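Local coordinates for hydroxynitrile lyase (Passiflora edulis, PDB 5Y02), which probably acts as a lyase on cyanohydrins, as a homodimer of the stress-responsive A/B barrel family, and holds (R)-mandelonitrile in its pocket, at residues E5-K16 with A94-I105. Numbering follows the deposited sequence.
Sequences EIVRHIVFNRYK and ACEKIVVLNYII. With MXN ((2R)-hydroxy(phenyl)ethanenitrile), chain M.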
ATOM      1  N   GLU A   5      -6.458  17.229   6.074  1.00 56.40           N
ATOM      2  CA  GLU A   5      -6.690  15.797   5.799  1.00 49.49           C
ATOM      3  C   GLU A   5      -5.815  15.331   4.616  1.00 42.00           C
ATOM      4  O   GLU A   5      -6.253  15.302   3.462  1.00 38.62           O
ATOM      5  CB  GLU A   5      -8.181  15.499   5.544  1.00 49.03           C
ATOM      6  CG  GLU A   5      -9.164  16.050   6.578  1.00 50.09           C
ATOM      7  CD  GLU A   5      -8.958  15.536   7.991  1.00 51.53           C
ATOM      8  OE1 GLU A   5      -9.441  16.204   8.932  1.00 53.47           O
ATOM      9  OE2 GLU A   5      -8.332  14.474   8.179  1.00 53.01           O
ATOM     10  N   ILE A   6      -4.570  14.989   4.942  1.00 36.99           N
ATOM     11  CA  ILE A   6      -3.590  14.420   4.000  1.00 34.01           C
ATOM     12  C   ILE A   6      -3.982  12.994   3.546  1.00 29.12           C
ATOM     13  O   ILE A   6      -4.349  12.153   4.369  1.00 27.65           O
ATOM     14  CB  ILE A   6      -2.190  14.426   4.648  1.00 35.56           C
ATOM     15  CG1 ILE A   6      -1.682  15.872   4.730  1.00 38.97           C
ATOM     16  CG2 ILE A   6      -1.203  13.564   3.881  1.00 35.94           C
ATOM     17  CD1 ILE A   6      -0.625  16.097   5.791  1.00 40.86           C
ATOM     18  N   VAL A   7      -3.850  12.745   2.246  1.00 25.55           N
ATOM     19  CA  VAL A   7      -4.349  11.526   1.592  1.00 24.72           C
ATOM     20  C   VAL A   7      -3.187  10.687   1.087  1.00 23.12           C
ATOM     21  O   VAL A   7      -2.341  11.202   0.347  1.00 22.73           O
ATOM     22  CB  VAL A   7      -5.201  11.875   0.347  1.00 25.95           C
ATOM     23  CG1 VAL A   7      -5.586  10.619  -0.428  1.00 26.98           C
ATOM     24  CG2 VAL A   7      -6.446  12.667   0.723  1.00 28.35           C
ATOM     25  N   ARG A   8      -3.169   9.403   1.456  1.00 20.71           N
ATOM     26  CA  ARG A   8      -2.223   8.443   0.921  1.00 19.25           C
ATOM     27  C   ARG A   8      -2.856   7.733  -0.264  1.00 18.10           C
ATOM     28  O   ARG A   8      -4.013   7.328  -0.213  1.00 17.19           O
ATOM     29  CB  ARG A   8      -1.820   7.412   1.971  1.00 21.53           C
ATOM     30  CG  ARG A   8      -1.116   7.973   3.195  1.00 23.63           C
ATOM     31  CD  ARG A   8       0.337   8.335   2.886  1.00 25.41           C
ATOM     32  NE  ARG A   8       1.204   7.162   2.767  1.00 24.35           N
ATOM     33  CZ  ARG A   8       2.330   7.108   2.050  1.00 27.99           C
ATOM     34  NH1 ARG A   8       2.756   8.146   1.320  1.00 27.01           N
ATOM     35  NH2 ARG A   8       3.048   5.985   2.044  1.00 28.58           N
ATOM     36  N   HIS A   9      -2.066   7.557  -1.308  1.00 16.47           N
ATOM     37  CA  HIS A   9      -2.503   6.936  -2.546  1.00 16.72           C
ATOM     38  C   HIS A   9      -1.539   5.774  -2.777  1.00 16.06           C
ATOM     39  O   HIS A   9      -0.355   5.984  -3.076  1.00 16.15           O
ATOM     40  CB  HIS A   9      -2.439   7.977  -3.668  1.00 16.75           C
ATOM     41  CG  HIS A   9      -2.712   7.448  -5.043  1.00 18.03           C
ATOM     42  ND1 HIS A   9      -3.972   7.085  -5.465  1.00 17.82           N
ATOM     43  CD2 HIS A   9      -1.904   7.329  -6.127  1.00 18.95           C
ATOM     44  CE1 HIS A   9      -3.921   6.714  -6.734  1.00 18.26           C
ATOM     45  NE2 HIS A   9      -2.680   6.852  -7.162  1.00 19.48           N
ATOM     46  N   ILE A  10      -2.052   4.558  -2.615  1.00 15.83           N
ATOM     47  CA  ILE A  10      -1.240   3.357  -2.714  1.00 15.68           C
ATOM     48  C   ILE A  10      -1.776   2.461  -3.807  1.00 14.50           C
ATOM     49  O   ILE A  10      -2.930   2.099  -3.782  1.00 14.62           O
ATOM     50  CB  ILE A  10      -1.192   2.514  -1.419  1.00 16.70           C
ATOM     51  CG1 ILE A  10      -0.931   3.383  -0.188  1.00 18.76           C
ATOM     52  CG2 ILE A  10      -0.133   1.429  -1.557  1.00 16.65           C
ATOM     53  CD1 ILE A  10       0.384   4.096  -0.146  1.00 19.36           C
ATOM     54  N   VAL A  11      -0.878   2.068  -4.700  1.00 14.08           N
ATOM     55  CA  VAL A  11      -1.160   1.269  -5.879  1.00 14.41           C
ATOM     56  C   VAL A  11      -0.338  -0.006  -5.774  1.00 13.74           C
ATOM     57  O   VAL A  11       0.875   0.039  -5.532  1.00 13.32           O
ATOM     58  CB  VAL A  11      -0.760   2.023  -7.156  1.00 14.73           C
ATOM     59  CG1 VAL A  11      -1.003   1.172  -8.407  1.00 15.12           C
ATOM     60  CG2 VAL A  11      -1.509   3.346  -7.225  1.00 15.22           C
ATOM     61  N   PHE A  12      -0.997  -1.147  -5.940  1.00 13.54           N
ATOM     62  CA  PHE A  12      -0.296  -2.419  -6.184  1.00 13.33           C
ATOM     63  C   PHE A  12      -0.650  -2.853  -7.615  1.00 13.09           C
ATOM     64  O   PHE A  12      -1.810  -2.786  -7.993  1.00 13.92           O
ATOM     65  CB  PHE A  12      -0.778  -3.560  -5.278  1.00 13.72           C
ATOM     66  CG  PHE A  12      -0.530  -3.392  -3.805  1.00 13.74           C
ATOM     67  CD1 PHE A  12       0.387  -2.489  -3.287  1.00 13.92           C
ATOM     68  CD2 PHE A  12      -1.198  -4.227  -2.929  1.00 13.86           C
ATOM     69  CE1 PHE A  12       0.604  -2.408  -1.927  1.00 14.39           C
ATOM     70  CE2 PHE A  12      -0.972  -4.155  -1.561  1.00 14.66           C
ATOM     71  CZ  PHE A  12      -0.073  -3.241  -1.065  1.00 14.38           C
ATOM     72  N   ASN A  13       0.322  -3.311  -8.396  1.00 13.62           N
ATOM     73  CA  ASN A  13       0.025  -3.875  -9.707  1.00 13.58           C
ATOM     74  C   ASN A  13       0.890  -5.076 -10.059  1.00 13.49           C
ATOM     75  O   ASN A  13       1.818  -5.454  -9.335  1.00 12.44           O
ATOM     76  CB  ASN A  13       0.056  -2.795 -10.820  1.00 13.96           C
ATOM     77  CG  ASN A  13       1.427  -2.591 -11.425  1.00 14.38           C
ATOM     78  OD1 ASN A  13       2.428  -2.610 -10.730  1.00 14.67           O
ATOM     79  ND2 ASN A  13       1.477  -2.382 -12.755  1.00 15.23           N
ATOM     80  N   ARG A  14       0.518  -5.672 -11.183  1.00 13.14           N
ATOM     81  CA  ARG A  14       1.240  -6.706 -11.854  1.00 14.48           C
ATOM     82  C   ARG A  14       1.162  -6.322 -13.324  1.00 14.17           C
ATOM     83  O   ARG A  14       0.086  -5.950 -13.800  1.00 14.22           O
ATOM     84  CB  ARG A  14       0.550  -8.060 -11.640  1.00 16.03           C
ATOM     85  CG  ARG A  14       1.330  -9.244 -12.191  1.00 17.20           C
ATOM     86  CD  ARG A  14       0.439 -10.486 -12.273  1.00 19.58           C
ATOM     87  NE  ARG A  14       1.206 -11.570 -12.873  1.00 21.37           N
ATOM     88  CZ  ARG A  14       2.090 -12.335 -12.231  1.00 24.54           C
ATOM     89  NH1 ARG A  14       2.328 -12.186 -10.921  1.00 24.33           N
ATOM     90  NH2 ARG A  14       2.760 -13.272 -12.911  1.00 26.41           N
ATOM     91  N   TYR A  15       2.298  -6.377 -14.006  1.00 14.95           N
ATOM     92  CA  TYR A  15       2.390  -6.001 -15.414  1.00 15.31           C
ATOM     93  C   TYR A  15       2.016  -7.143 -16.339  1.00 16.08           C
ATOM     94  O   TYR A  15       2.217  -8.315 -16.018  1.00 15.88           O
ATOM     95  CB  TYR A  15       3.787  -5.496 -15.760  1.00 14.92           C
ATOM     96  CG  TYR A  15       4.025  -4.119 -15.201  1.00 15.39           C
ATOM     97  CD1 TYR A  15       3.537  -2.993 -15.869  1.00 15.76           C
ATOM     98  CD2 TYR A  15       4.690  -3.933 -13.986  1.00 15.07           C
ATOM     99  CE1 TYR A  15       3.721  -1.719 -15.363  1.00 15.91           C
ATOM    100  CE2 TYR A  15       4.897  -2.657 -13.475  1.00 15.52           C
ATOM    101  CZ  TYR A  15       4.406  -1.558 -14.160  1.00 16.25           C
ATOM    102  OH  TYR A  15       4.562  -0.291 -13.658  1.00 16.39           O
ATOM    103  N   LYS A  16       1.505  -6.772 -17.510  1.00 16.45           N
ATOM    104  CA  LYS A  16       1.212  -7.756 -18.548  1.00 17.34           C
ATOM    105  C   LYS A  16       2.501  -8.456 -18.960  1.00 16.35           C
ATOM    106  O   LYS A  16       3.546  -7.823 -19.077  1.00 16.16           O
ATOM    107  CB  LYS A  16       0.601  -7.062 -19.741  1.00 19.46           C
ATOM    108  CG  LYS A  16      -0.713  -6.371 -19.419  1.00 21.74           C
ATOM    109  CD  LYS A  16      -1.892  -7.027 -20.055  1.00 23.36           C
ATOM    110  CE  LYS A  16      -3.153  -6.304 -19.658  1.00 25.39           C
ATOM    111  NZ  LYS A  16      -4.239  -6.562 -20.624  1.00 29.84           N
ATOM    112  N   ALA A  94      -1.186  -1.467 -19.338  1.00 15.81           N
ATOM    113  CA  ALA A  94      -0.002  -2.274 -19.007  1.00 15.02           C
ATOM    114  C   ALA A  94      -0.198  -3.187 -17.786  1.00 16.02           C
ATOM    115  O   ALA A  94       0.645  -4.057 -17.537  1.00 15.62           O
ATOM    116  CB  ALA A  94       1.204  -1.386 -18.803  1.00 14.85           C
ATOM    117  N   CYS A  95      -1.290  -2.993 -17.041  1.00 15.89           N
ATOM    118  CA  CYS A  95      -1.565  -3.740 -15.809  1.00 16.31           C
ATOM    119  C   CYS A  95      -2.312  -5.030 -16.107  1.00 17.40           C
ATOM    120  O   CYS A  95      -3.431  -5.007 -16.650  1.00 19.39           O
ATOM    121  CB  CYS A  95      -2.385  -2.908 -14.819  1.00 16.40           C
ATOM    122  SG  CYS A  95      -1.581  -1.446 -14.130  1.00 17.26           S
ATOM    123  N   GLU A  96      -1.701  -6.156 -15.755  1.00 17.45           N
ATOM    124  CA  GLU A  96      -2.438  -7.427 -15.724  1.00 18.21           C
ATOM    125  C   GLU A  96      -3.510  -7.349 -14.633  1.00 18.69           C
ATOM    126  O   GLU A  96      -4.674  -7.721 -14.837  1.00 17.17           O
ATOM    127  CB  GLU A  96      -1.474  -8.590 -15.492  1.00 19.64           C
ATOM    128  CG  GLU A  96      -2.127  -9.955 -15.426  1.00 21.72           C
ATOM    129  CD  GLU A  96      -2.880 -10.305 -16.696  1.00 23.92           C
ATOM    130  OE1 GLU A  96      -2.441  -9.924 -17.813  1.00 26.68           O
ATOM    131  OE2 GLU A  96      -3.924 -10.957 -16.562  1.00 29.53           O
ATOM    132  N   LYS A  97      -3.116  -6.833 -13.470  1.00 18.27           N
ATOM    133  CA  LYS A  97      -4.087  -6.427 -12.476  1.00 19.05           C
ATOM    134  C   LYS A  97      -3.604  -5.268 -11.628  1.00 17.50           C
ATOM    135  O   LYS A  97      -2.438  -4.892 -11.676  1.00 15.73           O
ATOM    136  CB  LYS A  97      -4.516  -7.605 -11.621  1.00 20.90           C
ATOM    137  CG  LYS A  97      -3.386  -8.341 -10.953  1.00 21.77           C
ATOM    138  CD  LYS A  97      -3.955  -9.569 -10.270  1.00 23.84           C
ATOM    139  CE  LYS A  97      -3.003 -10.158  -9.251  1.00 24.06           C
ATOM    140  NZ  LYS A  97      -3.796 -11.025  -8.327  1.00 24.45           N
ATOM    141  N   ILE A  98      -4.532  -4.694 -10.874  1.00 17.40           N
ATOM    142  CA  ILE A  98      -4.242  -3.484 -10.111  1.00 17.35           C
ATOM    143  C   ILE A  98      -5.219  -3.379  -8.948  1.00 16.89           C
ATOM    144  O   ILE A  98      -6.374  -3.793  -9.061  1.00 16.48           O
ATOM    145  CB  ILE A  98      -4.294  -2.231 -11.010  1.00 18.25           C
ATOM    146  CG1 ILE A  98      -3.834  -0.980 -10.235  1.00 18.34           C
ATOM    147  CG2 ILE A  98      -5.689  -2.023 -11.600  1.00 19.66           C
ATOM    148  CD1 ILE A  98      -3.743   0.255 -11.082  1.00 19.12           C
ATOM    149  N   VAL A  99      -4.735  -2.882  -7.817  1.00 15.76           N
ATOM    150  CA  VAL A  99      -5.603  -2.449  -6.732  1.00 16.00           C
ATOM    151  C   VAL A  99      -5.047  -1.122  -6.206  1.00 15.40           C
ATOM    152  O   VAL A  99      -3.824  -0.968  -6.087  1.00 14.33           O
ATOM    153  CB  VAL A  99      -5.745  -3.503  -5.614  1.00 17.29           C
ATOM    154  CG1 VAL A  99      -4.395  -3.909  -5.048  1.00 18.50           C
ATOM    155  CG2 VAL A  99      -6.658  -3.018  -4.504  1.00 18.12           C
ATOM    156  N   VAL A 100      -5.951  -0.187  -5.932  1.00 15.34           N
ATOM    157  CA  VAL A 100      -5.594   1.158  -5.473  1.00 14.71           C
ATOM    158  C   VAL A 100      -6.457   1.520  -4.275  1.00 14.83           C
ATOM    159  O   VAL A 100      -7.669   1.404  -4.336  1.00 14.58           O
ATOM    160  CB  VAL A 100      -5.801   2.211  -6.587  1.00 15.04           C
ATOM    161  CG1 VAL A 100      -5.236   3.552  -6.158  1.00 15.25           C
ATOM    162  CG2 VAL A 100      -5.128   1.765  -7.887  1.00 15.19           C
ATOM    163  N   LEU A 101      -5.835   1.942  -3.174  1.00 14.97           N
ATOM    164  CA  LEU A 101      -6.573   2.499  -2.068  1.00 14.96           C
ATOM    165  C   LEU A 101      -6.122   3.937  -1.869  1.00 15.29           C
ATOM    166  O   LEU A 101      -4.937   4.237  -2.024  1.00 16.06           O
ATOM    167  CB  LEU A 101      -6.392   1.705  -0.783  1.00 14.82           C
ATOM    168  CG  LEU A 101      -7.417   0.554  -0.612  1.00 15.66           C
ATOM    169  CD1 LEU A 101      -7.068  -0.579  -1.566  1.00 16.10           C
ATOM    170  CD2 LEU A 101      -7.449   0.049   0.817  1.00 16.71           C
ATOM    171  N   ASN A 102      -7.078   4.791  -1.539  1.00 15.52           N
ATOM    172  CA  ASN A 102      -6.816   6.186  -1.177  1.00 15.90           C
ATOM    173  C   ASN A 102      -7.399   6.404   0.196  1.00 15.59           C
ATOM    174  O   ASN A 102      -8.560   6.084   0.399  1.00 14.96           O
ATOM    175  CB  ASN A 102      -7.522   7.110  -2.156  1.00 17.08           C
ATOM    176  CG  ASN A 102      -6.915   7.047  -3.533  1.00 17.91           C
ATOM    177  OD1 ASN A 102      -5.809   7.518  -3.736  1.00 21.37           O
ATOM    178  ND2 ASN A 102      -7.624   6.444  -4.474  1.00 18.03           N
ATOM    179  N   TYR A 103      -6.615   6.922   1.144  1.00 16.36           N
ATOM    180  CA  TYR A 103      -7.114   7.065   2.524  1.00 17.17           C
ATOM    181  C   TYR A 103      -6.480   8.213   3.275  1.00 18.20           C
ATOM    182  O   TYR A 103      -5.318   8.577   3.009  1.00 17.14           O
ATOM    183  CB  TYR A 103      -6.904   5.777   3.332  1.00 18.21           C
ATOM    184  CG  TYR A 103      -5.489   5.267   3.320  1.00 19.15           C
ATOM    185  CD1 TYR A 103      -5.035   4.518   2.238  1.00 19.95           C
ATOM    186  CD2 TYR A 103      -4.609   5.508   4.369  1.00 20.06           C
ATOM    187  CE1 TYR A 103      -3.762   4.020   2.193  1.00 20.52           C
ATOM    188  CE2 TYR A 103      -3.304   4.995   4.331  1.00 20.83           C
ATOM    189  CZ  TYR A 103      -2.904   4.249   3.225  1.00 20.36           C
ATOM    190  OH  TYR A 103      -1.632   3.704   3.076  1.00 23.44           O
ATOM    191  N   ILE A 104      -7.242   8.737   4.236  1.00 19.62           N
ATOM    192  CA  ILE A 104      -6.728   9.698   5.198  0.54 21.15           C
ATOM    193  C   ILE A 104      -5.961   8.921   6.260  1.00 22.31           C
ATOM    194  O   ILE A 104      -6.375   7.829   6.642  1.00 21.46           O
ATOM    195  CB  ILE A 104      -7.887  10.501   5.836  0.54 22.01           C
ATOM    196  CG1 ILE A 104      -8.562  11.375   4.767  0.54 22.74           C
ATOM    197  CG2 ILE A 104      -7.420  11.320   7.040  0.54 22.58           C
ATOM    198  CD1 ILE A 104      -7.636  12.321   4.040  0.54 23.65           C
ATOM    199  N   ILE A 105      -4.877   9.503   6.750  1.00 24.64           N
ATOM    200  CA  ILE A 105      -4.020   8.874   7.764  1.00 27.93           C
ATOM    201  C   ILE A 105      -4.630   8.916   9.153  1.00 30.92           C
ATOM    202  O   ILE A 105      -5.118   9.967   9.605  1.00 27.39           O
ATOM    203  CB  ILE A 105      -2.636   9.561   7.800  1.00 30.45           C
ATOM    204  CG1 ILE A 105      -1.877   9.238   6.518  1.00 31.15           C
ATOM    205  CG2 ILE A 105      -1.813   9.146   9.027  1.00 31.22           C
ATOM    206  CD1 ILE A 105      -0.851  10.290   6.127  1.00 33.78           C
TER
HETATM  207  C1  MXN M 201      -2.048   6.827 -11.549  1.00 27.71           C
HETATM  208  C2  MXN M 201      -2.596   6.306 -12.718  1.00 27.64           C
HETATM  209  C3  MXN M 201      -2.870   7.135 -13.807  1.00 27.84           C
HETATM  210  C4  MXN M 201      -2.576   8.491 -13.724  1.00 26.04           C
HETATM  211  C5  MXN M 201      -2.042   9.023 -12.559  1.00 26.86           C
HETATM  212  C6  MXN M 201      -1.773   8.201 -11.470  1.00 28.24           C
HETATM  213  C7  MXN M 201      -1.818   5.905 -10.408  1.00 29.36           C
HETATM  214  C8  MXN M 201      -3.154   5.378 -10.044  1.00 29.91           C
HETATM  215  N9  MXN M 201      -4.213   4.973  -9.764  1.00 30.58           N
HETATM  216  O10 MXN M 201      -1.247   6.606  -9.287  1.00 30.85           O
HETATM  217  O   HOH W   1      -3.973  12.520   6.985  1.00 38.97           O
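His9 and Asn102 lie side by side with ring and amide planes only 14° apart, so the amide meets the imidazole at its edge: ND1 of His9 donates to OD1 of Asn102 over 2.6 Å. At another point of that edge, NE2 of His9 and O10 of the mandelonitrile share a hydrogen bond of 2.6 Å. His9 shares the sheet face of Val11 and Val100; there, with CG opposite the backbone N (chi1 173°), the ring lies with ND1 beside Asn102 and NE2 beside the ligand, and Val11 CG2 packs 3.8 Å from the nitrile carbon C8. On the other face of the sheet, one side of the Tyr103 ring takes Arg8 CB in a CH-pi contact, 3.8 Å from the centroid. Beyond it, Arg8 and the Tyr103 hydroxyl both reach Glu66 of the second subunit. ND2 of Asn13 lies over the centre of the Tyr15 ring and donates to SG of Cys95 at 3.5 Å.

The backbones pair antiparallel, for example through Ile10 N to Leu101 O at 3.0 Å, until Glu96 and Lys97 both face Arg14 in a classic beta bulge. The pairing joins inner strand 7-15 to edge strand 95-104 of the chain's ferredoxin-like sheet. A leucine in place of His9 would probably leave the ligand hydroxyl without this partner and Asn102 OD1 without its ring donor. With ND1 spent on Asn102, whose ND2 is held by Glu55 of the second subunit, this chain of bonds probably fixes the ring's rotation, leaving NE2 directed at the cyanohydrin oxygen.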